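GphF (Cystobacter violaceus, PDB 6MFC) is a decarboxylase with a GNAT-like fold that probably acts in the initiation of polyketide biosynthesis. Local coordinates at residues 70-82 with 123-136. Residues are numbered along the deposited sequence; the frame is centred on the assembly and turned at random.
Sequences WVLLHEGAIVGAT and VRNHDFGSLLLEFV
The ring of Phe-128 is sandwiched between two quite different partners, CD2 of Leu-72 on one face and CB of His-126 on the other. Leu-72 CD2 makes a CH-pi contact 3.8 Å from the ring centroid, 25° off its normal. In Leu-72, chi1 of 174° sets CG anti to the backbone N and chi2 near 51° then turns CD2 to the ring, while its CB rests 3.8 Å from CD2 of Leu-132. The rim of Phe-128 in turn points at the face of His-74 in an offset edge-to-face pair, and His-126 completes the aromatic cluster, its ring oblique to that of His-74. This is the GNAT helix 128-140 packing against one face of the central sheet, over the antiparallel hairpin of strands 70-74 and 77-87, at a shallow angle to its strands; helix 36-46 covers the opposite face through Val-71 and Ala-81. In the hairpin, Val-79 and Gly-80 form a classic beta bulge opposite Leu-72. Leu-132 CD1 lies 3.8 Å from CA of Gly-80. A turn further along the helix, Phe-135 presents its edge to the five-membered ring of Trp-70, and Val-136 CG2 meets Thr-82 CG2 at 3.5 Å.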
ATOM      1  N   TRP A  70      -8.579  -8.405  -1.127  1.00 81.83           N
ATOM      2  CA  TRP A  70      -9.656  -8.309  -2.100  1.00 84.02           C
ATOM      3  C   TRP A  70      -9.091  -8.160  -3.504  1.00 80.08           C
ATOM      4  O   TRP A  70      -7.975  -7.670  -3.698  1.00 78.50           O
ATOM      5  CB  TRP A  70     -10.586  -7.125  -1.808  1.00 81.63           C
ATOM      6  CG  TRP A  70     -11.322  -7.238  -0.516  1.00 85.62           C
ATOM      7  CD1 TRP A  70     -12.592  -7.701  -0.334  1.00 84.72           C
ATOM      8  CD2 TRP A  70     -10.836  -6.875   0.780  1.00 89.60           C
ATOM      9  NE1 TRP A  70     -12.928  -7.649   0.997  1.00 87.46           N
ATOM     10  CE2 TRP A  70     -11.866  -7.146   1.702  1.00 97.05           C
ATOM     11  CE3 TRP A  70      -9.629  -6.346   1.250  1.00 87.19           C
ATOM     12  CZ2 TRP A  70     -11.726  -6.908   3.067  1.00105.04           C
ATOM     13  CZ3 TRP A  70      -9.493  -6.110   2.605  1.00 91.24           C
ATOM     14  CH2 TRP A  70     -10.534  -6.391   3.498  1.00101.56           C
ATOM     15  N   VAL A  71      -9.883  -8.585  -4.484  1.00 82.92           N
ATOM     16  CA  VAL A  71      -9.570  -8.393  -5.891  1.00 75.48           C
ATOM     17  C   VAL A  71     -10.721  -7.636  -6.537  1.00 76.70           C
ATOM     18  O   VAL A  71     -11.879  -7.752  -6.122  1.00 78.02           O
ATOM     19  CB  VAL A  71      -9.315  -9.728  -6.624  1.00 74.68           C
ATOM     20  CG1 VAL A  71      -8.066 -10.403  -6.080  1.00 77.02           C
ATOM     21  CG2 VAL A  71     -10.521 -10.645  -6.493  1.00 73.82           C
ATOM     22  N   LEU A  72     -10.393  -6.844  -7.552  1.00 74.39           N
ATOM     23  CA  LEU A  72     -11.380  -6.120  -8.339  1.00 76.61           C
ATOM     24  C   LEU A  72     -11.421  -6.711  -9.741  1.00 81.14           C
ATOM     25  O   LEU A  72     -10.382  -6.832 -10.399  1.00 78.55           O
ATOM     26  CB  LEU A  72     -11.059  -4.625  -8.393  1.00 80.12           C
ATOM     27  CG  LEU A  72     -11.927  -3.762  -9.313  1.00 84.85           C
ATOM     28  CD1 LEU A  72     -13.408  -3.996  -9.060  1.00 95.25           C
ATOM     29  CD2 LEU A  72     -11.587  -2.297  -9.126  1.00 81.27           C
ATOM     30  N   LEU A  73     -12.617  -7.078 -10.190  1.00 85.49           N
ATOM     31  CA  LEU A  73     -12.804  -7.736 -11.474  1.00 88.75           C
ATOM     32  C   LEU A  73     -13.386  -6.759 -12.486  1.00 94.07           C
ATOM     33  O   LEU A  73     -14.400  -6.108 -12.218  1.00 98.14           O
ATOM     34  CB  LEU A  73     -13.724  -8.950 -11.334  1.00 96.74           C
ATOM     35  CG  LEU A  73     -13.253 -10.056 -10.391  1.00 92.27           C
ATOM     36  CD1 LEU A  73     -14.215 -11.225 -10.436  1.00 76.78           C
ATOM     37  CD2 LEU A  73     -11.853 -10.499 -10.759  1.00 90.34           C
ATOM     38  N   HIS A  74     -12.741  -6.664 -13.646  1.00 94.60           N
ATOM     39  CA  HIS A  74     -13.246  -5.875 -14.763  1.00 91.83           C
ATOM     40  C   HIS A  74     -13.075  -6.696 -16.030  1.00 97.52           C
ATOM     41  O   HIS A  74     -11.958  -7.112 -16.352  1.00 83.42           O
ATOM     42  CB  HIS A  74     -12.516  -4.535 -14.879  1.00 93.06           C
ATOM     43  CG  HIS A  74     -13.050  -3.649 -15.961  1.00 99.98           C
ATOM     44  ND1 HIS A  74     -14.284  -3.041 -15.883  1.00109.09           N
ATOM     45  CD2 HIS A  74     -12.519  -3.273 -17.147  1.00107.31           C
ATOM     46  CE1 HIS A  74     -14.490  -2.326 -16.975  1.00116.15           C
ATOM     47  NE2 HIS A  74     -13.434  -2.450 -17.758  1.00114.42           N
ATOM     48  N   GLU A  75     -14.182  -6.931 -16.737  1.00100.36           N
ATOM     49  CA  GLU A  75     -14.192  -7.778 -17.930  1.00103.92           C
ATOM     50  C   GLU A  75     -13.702  -9.188 -17.602  1.00100.43           C
ATOM     51  O   GLU A  75     -13.010  -9.830 -18.396  1.00 92.69           O
ATOM     52  CB  GLU A  75     -13.366  -7.158 -19.060  1.00105.88           C
ATOM     53  CG  GLU A  75     -13.766  -5.732 -19.421  1.00105.66           C
ATOM     54  CD  GLU A  75     -15.060  -5.666 -20.209  1.00124.07           C
ATOM     55  OE1 GLU A  75     -15.461  -6.698 -20.786  1.00130.48           O
ATOM     56  OE2 GLU A  75     -15.677  -4.579 -20.252  1.00132.99           O
ATOM     57  N   GLY A  76     -14.057  -9.671 -16.412  1.00100.31           N
ATOM     58  CA  GLY A  76     -13.670 -10.998 -15.980  1.00 87.84           C
ATOM     59  C   GLY A  76     -12.215 -11.164 -15.606  1.00 97.92           C
ATOM     60  O   GLY A  76     -11.767 -12.299 -15.420  1.00105.42           O
ATOM     61  N   ALA A  77     -11.461 -10.075 -15.486  1.00 94.30           N
ATOM     62  CA  ALA A  77     -10.044 -10.132 -15.165  1.00 88.43           C
ATOM     63  C   ALA A  77      -9.759  -9.359 -13.886  1.00 88.78           C
ATOM     64  O   ALA A  77     -10.427  -8.368 -13.576  1.00 85.44           O
ATOM     65  CB  ALA A  77      -9.186  -9.565 -16.302  1.00 86.91           C
ATOM     66  N   ILE A  78      -8.749  -9.820 -13.151  1.00 87.11           N
ATOM     67  CA  ILE A  78      -8.315  -9.165 -11.919  1.00 82.85           C
ATOM     68  C   ILE A  78      -7.465  -7.963 -12.319  1.00 79.04           C
ATOM     69  O   ILE A  78      -6.269  -8.092 -12.583  1.00 74.15           O
ATOM     70  CB  ILE A  78      -7.548 -10.121 -11.003  1.00 77.91           C
ATOM     71  CG1 ILE A  78      -8.411 -11.335 -10.656  1.00 76.04           C
ATOM     72  CG2 ILE A  78      -7.100  -9.401  -9.738  1.00 70.94           C
ATOM     73  CD1 ILE A  78      -7.767 -12.277  -9.669  1.00 74.16           C
ATOM     74  N   VAL A  79      -8.087  -6.783 -12.374  1.00 80.04           N
ATOM     75  CA  VAL A  79      -7.359  -5.549 -12.656  1.00 83.35           C
ATOM     76  C   VAL A  79      -6.952  -4.810 -11.388  1.00 72.28           C
ATOM     77  O   VAL A  79      -6.193  -3.832 -11.476  1.00 72.42           O
ATOM     78  CB  VAL A  79      -8.177  -4.608 -13.566  1.00 77.98           C
ATOM     79  CG1 VAL A  79      -8.457  -5.276 -14.899  1.00 72.93           C
ATOM     80  CG2 VAL A  79      -9.473  -4.196 -12.882  1.00 80.48           C
ATOM     81  N   GLY A  80      -7.427  -5.240 -10.222  1.00 76.48           N
ATOM     82  CA  GLY A  80      -7.074  -4.600  -8.970  1.00 80.00           C
ATOM     83  C   GLY A  80      -6.953  -5.577  -7.819  1.00 83.63           C
ATOM     84  O   GLY A  80      -7.735  -6.526  -7.720  1.00 89.83           O
ATOM     85  N   ALA A  81      -5.975  -5.357  -6.941  1.00 79.42           N
ATOM     86  CA  ALA A  81      -5.735  -6.236  -5.806  1.00 73.73           C
ATOM     87  C   ALA A  81      -5.244  -5.424  -4.617  1.00 69.99           C
ATOM     88  O   ALA A  81      -4.395  -4.540  -4.765  1.00 62.99           O
ATOM     89  CB  ALA A  81      -4.712  -7.327  -6.150  1.00 70.00           C
ATOM     90  N   THR A  82      -5.781  -5.732  -3.437  1.00 71.92           N
ATOM     91  CA  THR A  82      -5.377  -5.087  -2.195  1.00 77.44           C
ATOM     92  C   THR A  82      -5.056  -6.151  -1.157  1.00 79.66           C
ATOM     93  O   THR A  82      -5.842  -7.079  -0.950  1.00 81.34           O
ATOM     94  CB  THR A  82      -6.471  -4.152  -1.671  1.00 84.38           C
ATOM     95  OG1 THR A  82      -6.593  -3.023  -2.542  1.00104.00           O
ATOM     96  CG2 THR A  82      -6.127  -3.671  -0.274  1.00 87.39           C
ATOM     97  N   VAL A 123      -6.121   0.380 -16.813  1.00100.46           N
ATOM     98  CA  VAL A 123      -7.450   0.757 -16.341  1.00108.33           C
ATOM     99  C   VAL A 123      -7.335   1.921 -15.365  1.00114.30           C
ATOM    100  O   VAL A 123      -8.049   1.975 -14.358  1.00112.25           O
ATOM    101  CB  VAL A 123      -8.168  -0.438 -15.687  1.00106.63           C
ATOM    102  CG1 VAL A 123      -9.676  -0.296 -15.825  1.00110.01           C
ATOM    103  CG2 VAL A 123      -7.695  -1.751 -16.293  1.00109.90           C
ATOM    104  N   ARG A 124      -6.436   2.865 -15.655  1.00120.22           N
ATOM    105  CA  ARG A 124      -6.255   4.004 -14.761  1.00124.30           C
ATOM    106  C   ARG A 124      -7.365   5.035 -14.915  1.00121.82           C
ATOM    107  O   ARG A 124      -7.720   5.707 -13.940  1.00120.55           O
ATOM    108  CB  ARG A 124      -4.891   4.658 -15.001  1.00128.57           C
ATOM    109  CG  ARG A 124      -3.708   3.775 -14.642  1.00124.07           C
ATOM    110  CD  ARG A 124      -3.890   3.144 -13.268  1.00116.55           C
ATOM    111  NE  ARG A 124      -2.775   2.271 -12.916  1.00120.05           N
ATOM    112  CZ  ARG A 124      -1.839   2.572 -12.023  1.00126.27           C
ATOM    113  NH1 ARG A 124      -1.883   3.729 -11.375  1.00127.08           N
ATOM    114  NH2 ARG A 124      -0.861   1.712 -11.769  1.00127.02           N
ATOM    115  N   ASN A 125      -7.926   5.171 -16.118  1.00122.43           N
ATOM    116  CA  ASN A 125      -8.978   6.157 -16.336  1.00123.60           C
ATOM    117  C   ASN A 125     -10.269   5.799 -15.610  1.00122.26           C
ATOM    118  O   ASN A 125     -11.125   6.672 -15.435  1.00132.39           O
ATOM    119  CB  ASN A 125      -9.252   6.321 -17.832  1.00130.13           C
ATOM    120  CG  ASN A 125      -9.717   5.035 -18.486  1.00134.16           C
ATOM    121  OD1 ASN A 125      -9.152   3.966 -18.253  1.00132.59           O
ATOM    122  ND2 ASN A 125     -10.754   5.131 -19.311  1.00138.68           N
ATOM    123  N   HIS A 126     -10.428   4.544 -15.187  1.00111.67           N
ATOM    124  CA  HIS A 126     -11.618   4.133 -14.457  1.00110.62           C
ATOM    125  C   HIS A 126     -11.604   4.569 -12.999  1.00109.75           C
ATOM    126  O   HIS A 126     -12.615   4.390 -12.311  1.00112.13           O
ATOM    127  CB  HIS A 126     -11.783   2.612 -14.528  1.00113.09           C
ATOM    128  CG  HIS A 126     -12.367   2.127 -15.817  1.00122.03           C
ATOM    129  ND1 HIS A 126     -11.668   2.143 -17.005  1.00123.61           N
ATOM    130  CD2 HIS A 126     -13.586   1.613 -16.105  1.00126.03           C
ATOM    131  CE1 HIS A 126     -12.431   1.658 -17.968  1.00127.94           C
ATOM    132  NE2 HIS A 126     -13.600   1.330 -17.449  1.00129.27           N
ATOM    133  N   ASP A 127     -10.493   5.131 -12.518  1.00110.96           N
ATOM    134  CA  ASP A 127     -10.354   5.553 -11.123  1.00114.72           C
ATOM    135  C   ASP A 127     -10.625   4.395 -10.163  1.00112.00           C
ATOM    136  O   ASP A 127     -11.201   4.576  -9.088  1.00114.19           O
ATOM    137  CB  ASP A 127     -11.259   6.746 -10.809  1.00135.73           C
ATOM    138  CG  ASP A 127     -10.863   7.995 -11.576  1.00159.77           C
ATOM    139  OD1 ASP A 127      -9.943   7.910 -12.416  1.00166.37           O
ATOM    140  OD2 ASP A 127     -11.468   9.061 -11.337  1.00168.17           O
ATOM    141  N   PHE A 128     -10.206   3.190 -10.559  1.00103.32           N
ATOM    142  CA  PHE A 128     -10.379   2.019  -9.709  1.00 91.61           C
ATOM    143  C   PHE A 128      -9.511   2.074  -8.459  1.00 96.83           C
ATOM    144  O   PHE A 128      -9.834   1.413  -7.466  1.00 95.16           O
ATOM    145  CB  PHE A 128     -10.068   0.745 -10.497  1.00 85.87           C
ATOM    146  CG  PHE A 128     -11.196   0.277 -11.369  1.00 97.28           C
ATOM    147  CD1 PHE A 128     -12.500   0.669 -11.114  1.00106.81           C
ATOM    148  CD2 PHE A 128     -10.953  -0.568 -12.442  1.00 94.91           C
ATOM    149  CE1 PHE A 128     -13.541   0.232 -11.916  1.00104.69           C
ATOM    150  CE2 PHE A 128     -11.989  -1.006 -13.245  1.00 94.79           C
ATOM    151  CZ  PHE A 128     -13.283  -0.606 -12.981  1.00100.49           C
ATOM    152  N   GLY A 129      -8.417   2.838  -8.488  1.00 95.03           N
ATOM    153  CA  GLY A 129      -7.554   2.925  -7.320  1.00 91.35           C
ATOM    154  C   GLY A 129      -8.266   3.502  -6.113  1.00 83.67           C
ATOM    155  O   GLY A 129      -8.212   2.942  -5.015  1.00 77.12           O
ATOM    156  N   SER A 130      -8.950   4.632  -6.303  1.00 82.26           N
ATOM    157  CA  SER A 130      -9.708   5.234  -5.214  1.00 83.62           C
ATOM    158  C   SER A 130     -10.879   4.364  -4.781  1.00 86.99           C
ATOM    159  O   SER A 130     -11.332   4.482  -3.637  1.00 89.98           O
ATOM    160  CB  SER A 130     -10.211   6.617  -5.626  1.00 88.77           C
ATOM    161  OG  SER A 130     -11.098   6.526  -6.727  1.00107.44           O
ATOM    162  N   LEU A 131     -11.377   3.496  -5.662  1.00 91.14           N
ATOM    163  CA  LEU A 131     -12.472   2.609  -5.283  1.00 90.20           C
ATOM    164  C   LEU A 131     -11.994   1.535  -4.314  1.00 90.45           C
ATOM    165  O   LEU A 131     -12.640   1.275  -3.292  1.00 95.24           O
ATOM    166  CB  LEU A 131     -13.092   1.974  -6.527  1.00 89.07           C
ATOM    167  CG  LEU A 131     -14.217   0.971  -6.257  1.00 85.78           C
ATOM    168  CD1 LEU A 131     -15.365   1.636  -5.516  1.00 84.90           C
ATOM    169  CD2 LEU A 131     -14.705   0.335  -7.548  1.00 81.91           C
ATOM    170  N   LEU A 132     -10.857   0.901  -4.617  1.00 80.25           N
ATOM    171  CA  LEU A 132     -10.323  -0.125  -3.726  1.00 85.32           C
ATOM    172  C   LEU A 132      -9.952   0.460  -2.370  1.00 93.03           C
ATOM    173  O   LEU A 132     -10.219  -0.150  -1.328  1.00 92.27           O
ATOM    174  CB  LEU A 132      -9.108  -0.802  -4.364  1.00 85.92           C
ATOM    175  CG  LEU A 132      -9.350  -1.766  -5.527  1.00 88.02           C
ATOM    176  CD1 LEU A 132      -8.030  -2.335  -6.022  1.00 79.84           C
ATOM    177  CD2 LEU A 132     -10.298  -2.884  -5.116  1.00 87.01           C
ATOM    178  N   LEU A 133      -9.335   1.645  -2.363  1.00 92.66           N
ATOM    179  CA  LEU A 133      -8.941   2.270  -1.106  1.00 85.22           C
ATOM    180  C   LEU A 133     -10.160   2.576  -0.244  1.00 88.91           C
ATOM    181  O   LEU A 133     -10.229   2.166   0.920  1.00 92.94           O
ATOM    182  CB  LEU A 133      -8.140   3.542  -1.379  1.00 87.43           C
ATOM    183  CG  LEU A 133      -7.749   4.357  -0.145  1.00 85.39           C
ATOM    184  CD1 LEU A 133      -6.930   3.514   0.819  1.00 67.38           C
ATOM    185  CD2 LEU A 133      -6.987   5.608  -0.547  1.00 85.87           C
ATOM    186  N   GLU A 134     -11.135   3.296  -0.803  1.00 90.55           N
ATOM    187  CA  GLU A 134     -12.351   3.600  -0.058  1.00100.12           C
ATOM    188  C   GLU A 134     -13.139   2.347   0.294  1.00105.09           C
ATOM    189  O   GLU A 134     -13.928   2.373   1.245  1.00110.51           O
ATOM    190  CB  GLU A 134     -13.230   4.569  -0.852  1.00114.83           C
ATOM    191  CG  GLU A 134     -12.774   6.019  -0.785  1.00128.70           C
ATOM    192  CD  GLU A 134     -12.964   6.630   0.592  1.00135.50           C
ATOM    193  OE1 GLU A 134     -13.770   6.088   1.378  1.00137.43           O
ATOM    194  OE2 GLU A 134     -12.311   7.652   0.889  1.00135.20           O
ATOM    195  N   PHE A 135     -12.946   1.253  -0.448  1.00104.93           N
ATOM    196  CA  PHE A 135     -13.581  -0.007  -0.079  1.00100.03           C
ATOM    197  C   PHE A 135     -12.920  -0.611   1.153  1.00 88.91           C
ATOM    198  O   PHE A 135     -13.607  -1.096   2.059  1.00 83.36           O
ATOM    199  CB  PHE A 135     -13.526  -0.986  -1.252  1.00 98.75           C
ATOM    200  CG  PHE A 135     -14.271  -2.268  -1.010  1.00 97.16           C
ATOM    201  CD1 PHE A 135     -13.626  -3.370  -0.472  1.00 93.73           C
ATOM    202  CD2 PHE A 135     -15.616  -2.373  -1.324  1.00 97.93           C
ATOM    203  CE1 PHE A 135     -14.310  -4.550  -0.248  1.00 94.97           C
ATOM    204  CE2 PHE A 135     -16.307  -3.552  -1.105  1.00 91.48           C
ATOM    205  CZ  PHE A 135     -15.653  -4.641  -0.566  1.00 89.65           C
ATOM    206  N   VAL A 136     -11.585  -0.594   1.199  1.00 84.53           N
ATOM    207  CA  VAL A 136     -10.866  -1.107   2.362  1.00 83.63           C
ATOM    208  C   VAL A 136     -11.173  -0.264   3.591  1.00 90.67           C
ATOM    209  O   VAL A 136     -11.427  -0.794   4.680  1.00 95.74           O
ATOM    210  CB  VAL A 136      -9.354  -1.154   2.077  1.00 75.29           C
ATOM    211  CG1 VAL A 136      -8.578  -1.488   3.342  1.00 68.92           C
ATOM    212  CG2 VAL A 136      -9.058  -2.161   0.982  1.00 68.67           C
TER